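Local structure of putative tryptophan halogenase (Xanthomonas campestris pv. campestris, 6Y1W) at residues V235-S241 with P322-R327; R389-L394 with M413-L419; Y163-A167 with I277-R282; Q85-K89 with H492-L496. The protein is a flavin-dependent halogenase, captured here without its cofactor, that probably uses FAD to halogenate its substrate. One frame throughout, in Å; residues are numbered along the deposited sequence.

How the interactions relate
The four contacts illustrate how one chain changes its bonding chemistry with depth. Interaction 1 is a partly buried edge, a short antiparallel ladder whose side chains add polar links and waters; interaction 2, a buried contact of a helix with the loop and first turn leading into another, joins a serine-carboxylate bond, backed by a local ion pair, to aliphatic packing. These two touch, Arg-389 lying against the ring of Trp-240. On the other side of the chain's centre, interactions 3 and 4 are buried and joined through neighbouring strands 162-166 and 87-89: Thr-87 OG1 meets Pro-278 O at 2.7 Å. Interaction 3 relies on a salt bridge and a CH-pi contact, interaction 4 on one histidine bond among aromatic rings.

Interaction 1: residues V235-S241 with P322-R327; sequences VGSEDWS and PNQRHR
Gln-324 and Glu-238 face each other as an antiparallel hydrogen-bonded pair, and the bond from Glu-238 N to Gln-324 O is short and straight (2.7 Å, 169°), whereas its return from Gln-324 N is weak. Their side chains run side by side in the same direction, and in the conformer described here Gln-324 NE2 gives a hydrogen bond to Glu-238 OE1 at 3.0 Å, arriving nearly along the C-O axis. The indole of Trp-240 turns one face to the backbone of Asn-323 and Gln-324, with CZ2 3.6 Å from Gln-324 CB. Beyond the ladder, Trp-240 N bonds to Pro-322 O, while at the far end His-326 N donates to Gly-236 O at 2.8 Å.

Strands 237-239 and 323-325 thus form a two-stranded antiparallel ribbon, completed into a three-stranded sheet by strand 341-342. Where Ser-237 pairs with Arg-325 the side chains diverge, yet the arginine folds back, bent at chi2 (62°) and chi3 (69°), bringing NH2 to Val-235 O at 2.7 Å in the guanidinium plane. A water donates to both Asp-239 OD1 and Pro-322 O. Asp-239 OD1 also accepts from Ser-241 N and OG, the former making an Asx turn. Farther out, Asn-323 ND2 bonds to Thr-321 O, Arg-325 NE binds Ala-339 O, and Arg-389 of helix 371-397 makes a cation-pi contact with Trp-240.

Interaction 2: residues R389-L394 with M413-L419; sequences RDFVIL and MEIPDSL
Met-413, just past the end of helix 405-412, reaches over to Ile-393 of helix 371-397 with its terminal methyl, CE lying 3.9 Å from Ile-393 CG2. Ile-415 adds its own CG2 to the same methyl group. Pro-416, the N-cap residue of helix 417-429, meets the other branch of the isoleucine: CG of the pyrrolidine touches the end atom, Ile-393 CD1, and also sits over one face of the Arg-389 guanidinium. Ser-418 supplies the polar link, its OG donating a hydrogen bond to Asp-390 OD2 whose length, 2.5 Å, is unusually short and should be read with caution. A water, accepting from Arg-389 NH2 and donating to Ser-418 OG, completes a ring with Asp-390. Leu-419 then wedges against the helix; with CG anti to its backbone N (chi1 171°), CD1 and CD2 both lie 3.7 Å from Asp-390 O, CD2 also pressing on Ile-393 CG2 and CD1 on Leu-394 CB.

The Asp-390 carboxylate thus divides its work between two oxygens. OD1 is gripped side-on by Arg-389 NE and NH2, at 2.8 Å for NH2, and OD2 takes the serine hydroxyl. The guanidinium would probably favour the ionised carboxylate, so that the hydroxyl donates to a group whose charge is shared with the arginine.

Interaction 3: residues Y163-A167 with I277-R282; sequences YHLDA and IPLQHR. With BUD ((2S,3S)-butane-2,3-diol), chain L.
His-164 CB sits 3.2 Å from Pro-278 O and also meets Ile-277 CG2. With CG anti to its carbonyl carbon (chi1 -56°), the imidazole is carried alongside the proline, and CD2 brushes the same isoleucine methyl. Beyond, ND1 and CE1 pass beneath the pyrrolidine: Pro-278 CD stands 3.7 Å from the ring centroid and 8° off its normal, a CH-pi contact squarely over the face. Both ring nitrogens are engaged elsewhere, ND1 by Thr-87 OG1 and NE2 by Thr-264 OG1, which would fix the ring's rotation.

Leu-279 continues the contact by placing CD2 3.5 Å from Leu-165 N. Its CD1 lies over the centre of one face of the Arg-282 guanidinium, whose opposite face is met by the bound butanediol. Between these two layers the arginine grips Asp-166 end-on: NH2 at 2.9 Å and NH1 at 3.0 Å converge on Asp-166 OD2, forming a salt bridge in the guanidinium plane. The two planes are nearly perpendicular (82°); NH1 meets the anti lone pair of OD2, and NH2 comes from above the carboxylate plane. Arg-282 NE bonds to Gln-253 OE1, which with Asp-166 helps fix the guanidinium.

The other oxygen, Asp-166 OD1, caps Leu-169 N at the start of helix 167-180, so one carboxylate serves both that helix and the turn after strand 272-278. Strand 162-166 itself lies between strands 59-61 and 87-89, with His-164 touching Lys-89, the predicted active-site residue.

Interaction 4: residues Q85-K89 with H492-L496; sequences QATFK and HAEFL
Phe-88 N donates to His-492 NE2 at 3.0 Å, a reasonably straight bond (154°) that arrives near the plane of the imidazole and shows that NE2 acts as the acceptor. On the far side of the ring, ND1 pairs with Pro-260 O, so both nitrogens are held. Extended away from its helix with CG anti to the backbone N (chi1 -168°), His-492 brings CE1 to 3.5 Å from Thr-87 CB, the two side chains crossing at about a right angle. Leu-496, one turn later, lays CD1 over a face of the imidazole and also touches Thr-87 CG2.

The leucine's other methyl, CD2, packs at 3.8 Å against Phe-88 CD2. Farther round the same phenyl, CE2 meets the edge of Phe-495 at its own CE2, 3.6 Å away; the ring planes are inclined at 60°. Phe-151 stacks on Phe-88 and Tyr-161 meets it edge-to-face, extending the aromatic cluster.

Helix 492-499, near the end of the chain, thereby packs on strand 87-89, an outer strand of a three-stranded antiparallel sheet. That strand ends at Lys-89, whose NZ is hydrogen-bonded to Ser-348 OG and Thr-62 O; it is the predicted catalytic lysine, as in flavin-dependent tryptophan halogenases.

Interaction 1: residues V235-S241 with P322-R327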
# COMPACT_ATOMS: atom_id res chain seq x y z
N VAL A 235 -26.87 -2.72 13.83
CA VAL A 235 -25.98 -3.04 12.72
C VAL A 235 -25.73 -4.54 12.79
O VAL A 235 -25.32 -5.06 13.83
CB VAL A 235 -24.66 -2.26 12.83
CG1 VAL A 235 -23.76 -2.60 11.67
CG2 VAL A 235 -24.92 -0.73 12.94
N GLY A 236 -26.06 -5.25 11.73
CA GLY A 236 -25.83 -6.68 11.69
C GLY A 236 -24.38 -7.01 11.40
O GLY A 236 -23.54 -6.12 11.20
N SER A 237 -24.08 -8.31 11.32
CA SER A 237 -22.74 -8.77 11.00
C SER A 237 -22.76 -9.81 9.90
O SER A 237 -23.77 -10.50 9.71
CB SER A 237 -22.06 -9.32 12.25
OG SER A 237 -22.21 -8.37 13.30
N GLU A 238 -21.64 -9.90 9.16
CA GLU A 238 -21.46 -10.83 8.04
C GLU A 238 -21.04 -12.16 8.65
O GLU A 238 -20.18 -12.18 9.52
CB GLU A 238 -20.40 -10.31 7.06
CG GLU A 238 -20.42 -10.98 5.67
CD GLU A 238 -19.11 -10.82 4.86
OE1 GLU A 238 -18.28 -9.92 5.16
OE2 GLU A 238 -18.89 -11.62 3.93
N ASP A 239 -21.71 -13.23 8.25
CA ASP A 239 -21.45 -14.56 8.79
C ASP A 239 -20.34 -15.23 7.99
O ASP A 239 -20.47 -15.43 6.78
CB ASP A 239 -22.74 -15.38 8.72
CG ASP A 239 -22.59 -16.79 9.21
OD1 ASP A 239 -21.59 -17.14 9.89
OD2 ASP A 239 -23.51 -17.57 8.93
N TRP A 240 -19.24 -15.59 8.67
CA TRP A 240 -18.14 -16.24 7.98
C TRP A 240 -18.05 -17.71 8.34
O TRP A 240 -17.07 -18.37 7.95
CB TRP A 240 -16.82 -15.52 8.29
CG TRP A 240 -16.68 -14.14 7.68
CD1 TRP A 240 -17.37 -13.62 6.63
CD2 TRP A 240 -15.76 -13.12 8.11
NE1 TRP A 240 -16.94 -12.32 6.37
CE2 TRP A 240 -15.95 -12.00 7.26
CE3 TRP A 240 -14.81 -13.04 9.13
CZ2 TRP A 240 -15.22 -10.82 7.41
CZ3 TRP A 240 -14.07 -11.86 9.25
CH2 TRP A 240 -14.29 -10.78 8.40
N SER A 241 -19.07 -18.26 9.00
CA SER A 241 -19.02 -19.66 9.43
C SER A 241 -19.07 -20.66 8.26
O SER A 241 -18.68 -21.82 8.44
CB SER A 241 -20.12 -19.94 10.46
OG SER A 241 -21.41 -19.89 9.88
N PRO A 322 -16.97 -16.40 13.85
CA PRO A 322 -16.18 -15.57 12.93
C PRO A 322 -17.10 -14.65 12.14
O PRO A 322 -18.07 -15.11 11.54
CB PRO A 322 -15.51 -16.59 12.00
CG PRO A 322 -16.53 -17.77 12.03
CD PRO A 322 -17.03 -17.82 13.43
N ASN A 323 -16.82 -13.35 12.20
CA ASN A 323 -17.74 -12.37 11.64
C ASN A 323 -17.10 -10.99 11.53
O ASN A 323 -16.09 -10.67 12.18
CB ASN A 323 -19.00 -12.26 12.49
CG ASN A 323 -18.77 -11.38 13.72
OD1 ASN A 323 -18.94 -10.16 13.66
ND2 ASN A 323 -18.31 -12.00 14.80
N GLN A 324 -17.75 -10.12 10.75
CA GLN A 324 -17.43 -8.70 10.74
C GLN A 324 -18.73 -7.92 10.79
O GLN A 324 -19.68 -8.26 10.08
CB GLN A 324 -16.57 -8.26 9.51
CG GLN A 324 -17.31 -7.96 8.17
CD GLN A 324 -16.45 -7.21 7.12
OE1 GLN A 324 -16.04 -6.06 7.33
NE2 GLN A 324 -16.21 -7.85 5.99
N ARG A 325 -18.79 -6.92 11.66
CA ARG A 325 -19.91 -5.99 11.68
C ARG A 325 -20.02 -5.35 10.29
O ARG A 325 -19.00 -5.02 9.68
CB ARG A 325 -19.63 -4.95 12.77
CG ARG A 325 -20.77 -4.14 13.32
CD ARG A 325 -21.85 -4.94 14.00
NE ARG A 325 -21.52 -5.58 15.27
CZ ARG A 325 -22.45 -6.08 16.09
NH1 ARG A 325 -22.09 -6.68 17.21
NH2 ARG A 325 -23.75 -5.99 15.78
N HIS A 326 -21.25 -5.21 9.78
CA HIS A 326 -21.39 -4.68 8.41
C HIS A 326 -20.81 -3.29 8.29
O HIS A 326 -20.23 -2.93 7.25
CB HIS A 326 -22.85 -4.66 7.99
CG HIS A 326 -23.38 -6.02 7.68
ND1 HIS A 326 -22.74 -6.87 6.81
CD2 HIS A 326 -24.46 -6.68 8.14
CE1 HIS A 326 -23.42 -8.00 6.73
NE2 HIS A 326 -24.47 -7.91 7.53
N ARG A 327 -21.02 -2.45 9.30
CA ARG A 327 -20.39 -1.15 9.37
C ARG A 327 -19.83 -1.01 10.78
O ARG A 327 -20.51 -1.36 11.74
CB ARG A 327 -21.41 -0.03 9.06
CG ARG A 327 -21.96 -0.14 7.65
CD ARG A 327 -23.11 0.84 7.39
NE ARG A 327 -24.24 0.67 8.29
CZ ARG A 327 -25.09 -0.36 8.26
NH1 ARG A 327 -24.93 -1.33 7.36
NH2 ARG A 327 -26.09 -0.41 9.13
O HOH W 1 -20.24 -8.34 14.99
O HOH W 2 -20.29 -16.15 11.94

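Interaction 2: residues R389-L394 with M413-L419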
# COMPACT_ATOMS: atom_id res chain seq x y z
N ARG A 389 -9.20 -12.25 7.28
CA ARG A 389 -10.10 -13.40 7.17
C ARG A 389 -9.55 -14.42 6.18
O ARG A 389 -9.50 -15.62 6.48
CB ARG A 389 -11.50 -12.93 6.74
CG ARG A 389 -12.48 -14.12 6.53
CD ARG A 389 -13.59 -13.73 5.58
NE ARG A 389 -13.04 -13.48 4.26
CZ ARG A 389 -13.67 -12.77 3.31
NH1 ARG A 389 -14.89 -12.28 3.60
NH2 ARG A 389 -13.10 -12.59 2.10
N ASP A 390 -9.11 -13.94 5.00
CA ASP A 390 -8.64 -14.87 3.96
C ASP A 390 -7.42 -15.63 4.45
O ASP A 390 -7.25 -16.82 4.12
CB ASP A 390 -8.31 -14.12 2.67
CG ASP A 390 -9.55 -13.71 1.88
OD1 ASP A 390 -10.68 -14.05 2.31
OD2 ASP A 390 -9.35 -13.00 0.86
N PHE A 391 -6.55 -14.97 5.21
CA PHE A 391 -5.34 -15.63 5.68
C PHE A 391 -5.67 -16.68 6.74
O PHE A 391 -5.00 -17.73 6.81
CB PHE A 391 -4.37 -14.57 6.24
CG PHE A 391 -2.92 -15.04 6.23
CD1 PHE A 391 -2.12 -14.82 5.11
CD2 PHE A 391 -2.37 -15.69 7.34
CE1 PHE A 391 -0.79 -15.26 5.10
CE2 PHE A 391 -1.06 -16.11 7.34
CZ PHE A 391 -0.25 -15.90 6.22
N VAL A 392 -6.68 -16.42 7.58
CA VAL A 392 -7.12 -17.42 8.54
C VAL A 392 -7.72 -18.61 7.81
O VAL A 392 -7.40 -19.76 8.12
CB VAL A 392 -8.11 -16.77 9.53
CG1 VAL A 392 -8.80 -17.83 10.44
CG2 VAL A 392 -7.39 -15.67 10.36
N ILE A 393 -8.53 -18.34 6.78
CA ILE A 393 -9.10 -19.44 5.98
C ILE A 393 -8.00 -20.27 5.35
O ILE A 393 -8.09 -21.52 5.31
CB ILE A 393 -10.04 -18.88 4.91
CG1 ILE A 393 -11.27 -18.26 5.57
CG2 ILE A 393 -10.55 -20.02 4.01
CD1 ILE A 393 -12.11 -17.41 4.61
N LEU A 394 -6.95 -19.61 4.87
CA LEU A 394 -5.83 -20.32 4.27
C LEU A 394 -5.29 -21.42 5.19
O LEU A 394 -4.97 -22.53 4.72
CB LEU A 394 -4.73 -19.31 3.95
CG LEU A 394 -3.39 -19.89 3.57
CD1 LEU A 394 -3.45 -20.71 2.26
CD2 LEU A 394 -2.39 -18.77 3.43
N MET A 413 -14.15 -27.40 1.00
CA MET A 413 -15.12 -26.30 1.01
C MET A 413 -14.83 -25.30 -0.11
O MET A 413 -13.68 -25.11 -0.52
CB MET A 413 -15.09 -25.60 2.37
CG MET A 413 -13.80 -24.87 2.63
SD MET A 413 -13.84 -24.00 4.24
CE MET A 413 -12.14 -23.51 4.36
N GLU A 414 -15.87 -24.59 -0.56
CA GLU A 414 -15.64 -23.43 -1.40
C GLU A 414 -15.01 -22.31 -0.57
O GLU A 414 -15.21 -22.24 0.64
CB GLU A 414 -16.96 -22.93 -1.98
CG GLU A 414 -17.66 -23.97 -2.84
CD GLU A 414 -16.81 -24.42 -4.01
OE1 GLU A 414 -16.38 -23.54 -4.80
OE2 GLU A 414 -16.57 -25.64 -4.14
N ILE A 415 -14.19 -21.49 -1.22
CA ILE A 415 -13.47 -20.41 -0.53
C ILE A 415 -13.68 -19.09 -1.27
O ILE A 415 -14.07 -19.07 -2.45
CB ILE A 415 -11.97 -20.72 -0.40
CG1 ILE A 415 -11.36 -21.03 -1.78
CG2 ILE A 415 -11.80 -21.85 0.65
CD1 ILE A 415 -9.78 -20.95 -1.83
N PRO A 416 -13.41 -17.97 -0.60
CA PRO A 416 -13.53 -16.67 -1.29
C PRO A 416 -12.62 -16.60 -2.50
O PRO A 416 -11.48 -17.07 -2.48
CB PRO A 416 -13.11 -15.64 -0.23
CG PRO A 416 -13.30 -16.34 1.09
CD PRO A 416 -12.97 -17.80 0.79
N ASP A 417 -13.14 -15.99 -3.58
CA ASP A 417 -12.36 -15.85 -4.79
C ASP A 417 -11.05 -15.12 -4.53
O ASP A 417 -10.04 -15.38 -5.20
CB ASP A 417 -13.18 -15.05 -5.84
CG ASP A 417 -14.30 -15.89 -6.46
OD1 ASP A 417 -14.18 -17.13 -6.49
OD2 ASP A 417 -15.28 -15.29 -6.94
N SER A 418 -11.07 -14.17 -3.59
CA SER A 418 -9.86 -13.41 -3.28
C SER A 418 -8.75 -14.33 -2.77
O SER A 418 -7.58 -14.17 -3.13
CB SER A 418 -10.18 -12.30 -2.25
OG SER A 418 -10.88 -12.78 -1.08
N LEU A 419 -9.12 -15.33 -1.95
CA LEU A 419 -8.11 -16.27 -1.47
C LEU A 419 -7.71 -17.26 -2.56
O LEU A 419 -6.54 -17.61 -2.69
CB LEU A 419 -8.62 -17.02 -0.22
CG LEU A 419 -7.71 -18.18 0.20
CD1 LEU A 419 -6.32 -17.63 0.61
CD2 LEU A 419 -8.37 -18.92 1.35
O HOH W 3 -13.62 -11.41 -0.66

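Interaction 3: residues Y163-A167 with I277-R282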
# COMPACT_ATOMS: atom_id res chain seq x y z
N TYR A 163 4.98 -9.58 21.37
CA TYR A 163 4.94 -9.96 22.79
C TYR A 163 3.93 -11.05 23.06
O TYR A 163 2.90 -11.17 22.39
CB TYR A 163 4.54 -8.77 23.68
CG TYR A 163 5.23 -7.47 23.31
CD1 TYR A 163 6.55 -7.26 23.66
CD2 TYR A 163 4.54 -6.48 22.63
CE1 TYR A 163 7.19 -6.06 23.34
CE2 TYR A 163 5.16 -5.27 22.28
CZ TYR A 163 6.48 -5.06 22.67
OH TYR A 163 7.04 -3.85 22.31
N HIS A 164 4.19 -11.81 24.12
CA HIS A 164 3.17 -12.56 24.82
C HIS A 164 2.88 -11.78 26.09
O HIS A 164 3.82 -11.42 26.80
CB HIS A 164 3.69 -13.96 25.18
CG HIS A 164 4.18 -14.75 23.98
ND1 HIS A 164 5.52 -15.04 23.78
CD2 HIS A 164 3.51 -15.26 22.91
CE1 HIS A 164 5.65 -15.74 22.67
NE2 HIS A 164 4.45 -15.88 22.11
N LEU A 165 1.60 -11.52 26.40
CA LEU A 165 1.33 -10.66 27.54
C LEU A 165 0.11 -11.13 28.31
O LEU A 165 -0.71 -11.91 27.82
CB LEU A 165 1.15 -9.17 27.12
CG LEU A 165 0.10 -8.87 26.04
CD1 LEU A 165 -1.32 -8.92 26.62
CD2 LEU A 165 0.35 -7.50 25.38
N ASP A 166 0.01 -10.66 29.55
CA ASP A 166 -1.21 -10.87 30.34
C ASP A 166 -2.17 -9.74 29.98
O ASP A 166 -1.88 -8.57 30.22
CB ASP A 166 -0.89 -10.86 31.84
CG ASP A 166 -2.13 -11.16 32.70
OD1 ASP A 166 -3.12 -10.40 32.61
OD2 ASP A 166 -2.16 -12.17 33.46
N ALA A 167 -3.30 -10.08 29.32
CA ALA A 167 -4.20 -9.03 28.82
C ALA A 167 -4.88 -8.25 29.93
O ALA A 167 -5.11 -7.05 29.78
CB ALA A 167 -5.27 -9.65 27.91
N ILE A 277 1.16 -20.34 25.08
CA ILE A 277 1.72 -19.00 25.07
C ILE A 277 2.54 -18.78 26.33
O ILE A 277 2.00 -18.87 27.43
CB ILE A 277 0.58 -17.96 24.99
CG1 ILE A 277 -0.05 -17.98 23.58
CG2 ILE A 277 1.05 -16.55 25.39
CD1 ILE A 277 -1.39 -17.20 23.58
N PRO A 278 3.86 -18.52 26.24
CA PRO A 278 4.67 -18.38 27.46
C PRO A 278 4.63 -16.97 28.03
O PRO A 278 4.92 -16.00 27.31
CB PRO A 278 6.08 -18.73 26.98
CG PRO A 278 6.12 -18.13 25.57
CD PRO A 278 4.71 -18.48 25.02
N LEU A 279 4.34 -16.85 29.33
CA LEU A 279 4.52 -15.62 30.09
C LEU A 279 5.73 -15.80 31.01
O LEU A 279 6.37 -16.86 31.02
CB LEU A 279 3.25 -15.27 30.86
CG LEU A 279 2.05 -15.02 29.94
CD1 LEU A 279 0.82 -14.71 30.80
CD2 LEU A 279 2.30 -13.89 28.94
N GLN A 280 6.08 -14.75 31.76
CA GLN A 280 7.34 -14.85 32.51
C GLN A 280 7.29 -15.91 33.60
O GLN A 280 8.33 -16.52 33.91
CB GLN A 280 7.71 -13.49 33.10
CG GLN A 280 8.28 -12.55 32.04
CD GLN A 280 9.02 -11.33 32.63
OE1 GLN A 280 9.69 -11.42 33.68
NE2 GLN A 280 8.89 -10.19 31.95
N HIS A 281 6.10 -16.18 34.17
CA HIS A 281 6.03 -17.11 35.30
C HIS A 281 4.88 -18.08 35.20
O HIS A 281 4.51 -18.67 36.22
CB HIS A 281 5.92 -16.35 36.63
CG HIS A 281 7.09 -15.45 36.86
ND1 HIS A 281 8.34 -15.92 37.26
CD2 HIS A 281 7.21 -14.11 36.74
CE1 HIS A 281 9.17 -14.90 37.35
NE2 HIS A 281 8.51 -13.79 37.06
N ARG A 282 4.26 -18.20 34.02
CA ARG A 282 3.22 -19.20 33.79
C ARG A 282 3.07 -19.35 32.28
O ARG A 282 3.72 -18.65 31.49
CB ARG A 282 1.91 -18.80 34.46
CG ARG A 282 1.18 -17.71 33.72
CD ARG A 282 -0.22 -17.45 34.33
NE ARG A 282 -1.13 -16.80 33.39
CZ ARG A 282 -1.34 -15.48 33.37
NH1 ARG A 282 -0.71 -14.70 34.24
NH2 ARG A 282 -2.18 -14.94 32.48
C1 BUD L . -5.68 -15.82 37.69
O1 BUD L . -4.10 -14.27 38.62
C2 BUD L . -4.26 -15.61 38.19
O2 BUD L . -1.98 -15.83 37.59
C3 BUD L . -3.27 -15.88 37.06
C4 BUD L . -3.49 -17.29 36.54

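Interaction 4: residues Q85-K89 with H492-L496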
# COMPACT_ATOMS: atom_id res chain seq x y z
N GLN A 85 3.79 -9.12 32.78
CA GLN A 85 4.38 -10.47 32.80
C GLN A 85 4.83 -10.90 31.40
O GLN A 85 4.86 -12.11 31.09
CB GLN A 85 3.43 -11.51 33.41
CG GLN A 85 3.04 -11.18 34.87
CD GLN A 85 4.15 -11.60 35.83
OE1 GLN A 85 4.83 -12.62 35.62
NE2 GLN A 85 4.35 -10.79 36.88
N ALA A 86 5.25 -9.94 30.56
CA ALA A 86 5.36 -10.22 29.13
C ALA A 86 6.67 -10.89 28.74
O ALA A 86 7.70 -10.71 29.38
CB ALA A 86 5.20 -8.94 28.30
N THR A 87 6.62 -11.65 27.64
CA THR A 87 7.83 -12.21 27.03
C THR A 87 7.87 -11.80 25.56
O THR A 87 6.91 -11.24 25.03
CB THR A 87 7.89 -13.75 27.15
OG1 THR A 87 6.82 -14.33 26.39
CG2 THR A 87 7.76 -14.23 28.65
N PHE A 88 8.97 -12.11 24.90
CA PHE A 88 9.08 -11.77 23.49
C PHE A 88 8.56 -12.90 22.60
O PHE A 88 8.62 -14.08 22.94
CB PHE A 88 10.54 -11.45 23.12
CG PHE A 88 11.03 -10.18 23.75
CD1 PHE A 88 10.69 -8.93 23.19
CD2 PHE A 88 11.79 -10.20 24.91
CE1 PHE A 88 11.10 -7.74 23.78
CE2 PHE A 88 12.20 -8.99 25.50
CZ PHE A 88 11.86 -7.77 24.94
N LYS A 89 8.07 -12.49 21.41
CA LYS A 89 7.54 -13.42 20.43
C LYS A 89 8.16 -13.12 19.09
O LYS A 89 8.13 -11.96 18.66
CB LYS A 89 6.00 -13.26 20.32
CG LYS A 89 5.38 -14.11 19.21
CD LYS A 89 3.91 -13.78 19.06
CE LYS A 89 3.34 -14.49 17.80
NZ LYS A 89 2.02 -13.83 17.39
N HIS A 492 16.52 -16.43 25.75
CA HIS A 492 15.37 -15.56 26.04
C HIS A 492 15.30 -15.20 27.52
O HIS A 492 15.06 -14.04 27.89
CB HIS A 492 14.10 -16.31 25.63
CG HIS A 492 12.85 -15.47 25.59
ND1 HIS A 492 11.60 -16.05 25.49
CD2 HIS A 492 12.65 -14.13 25.59
CE1 HIS A 492 10.68 -15.09 25.47
NE2 HIS A 492 11.29 -13.92 25.50
N ALA A 493 15.44 -16.19 28.38
CA ALA A 493 15.30 -15.98 29.81
C ALA A 493 16.37 -15.04 30.33
O ALA A 493 16.10 -14.22 31.21
CB ALA A 493 15.39 -17.31 30.55
N GLU A 494 17.60 -15.15 29.80
CA GLU A 494 18.65 -14.23 30.25
C GLU A 494 18.34 -12.81 29.82
O GLU A 494 18.53 -11.86 30.60
CB GLU A 494 20.00 -14.68 29.69
CG GLU A 494 20.60 -15.79 30.52
CD GLU A 494 21.81 -16.42 29.87
OE1 GLU A 494 22.04 -17.63 30.11
OE2 GLU A 494 22.53 -15.69 29.14
N PHE A 495 17.82 -12.63 28.61
CA PHE A 495 17.48 -11.29 28.18
C PHE A 495 16.34 -10.71 29.01
O PHE A 495 16.40 -9.56 29.44
CB PHE A 495 17.13 -11.28 26.68
CG PHE A 495 17.03 -9.90 26.14
CD1 PHE A 495 18.19 -9.16 25.88
CD2 PHE A 495 15.80 -9.30 25.97
CE1 PHE A 495 18.10 -7.84 25.43
CE2 PHE A 495 15.70 -7.99 25.53
CZ PHE A 495 16.85 -7.24 25.26
N LEU A 496 15.30 -11.51 29.28
CA LEU A 496 14.18 -11.02 30.10
C LEU A 496 14.66 -10.58 31.48
O LEU A 496 14.26 -9.54 31.99
CB LEU A 496 13.13 -12.11 30.24
CG LEU A 496 12.44 -12.54 28.92
CD1 LEU A 496 11.66 -13.82 29.17
CD2 LEU A 496 11.46 -11.40 28.52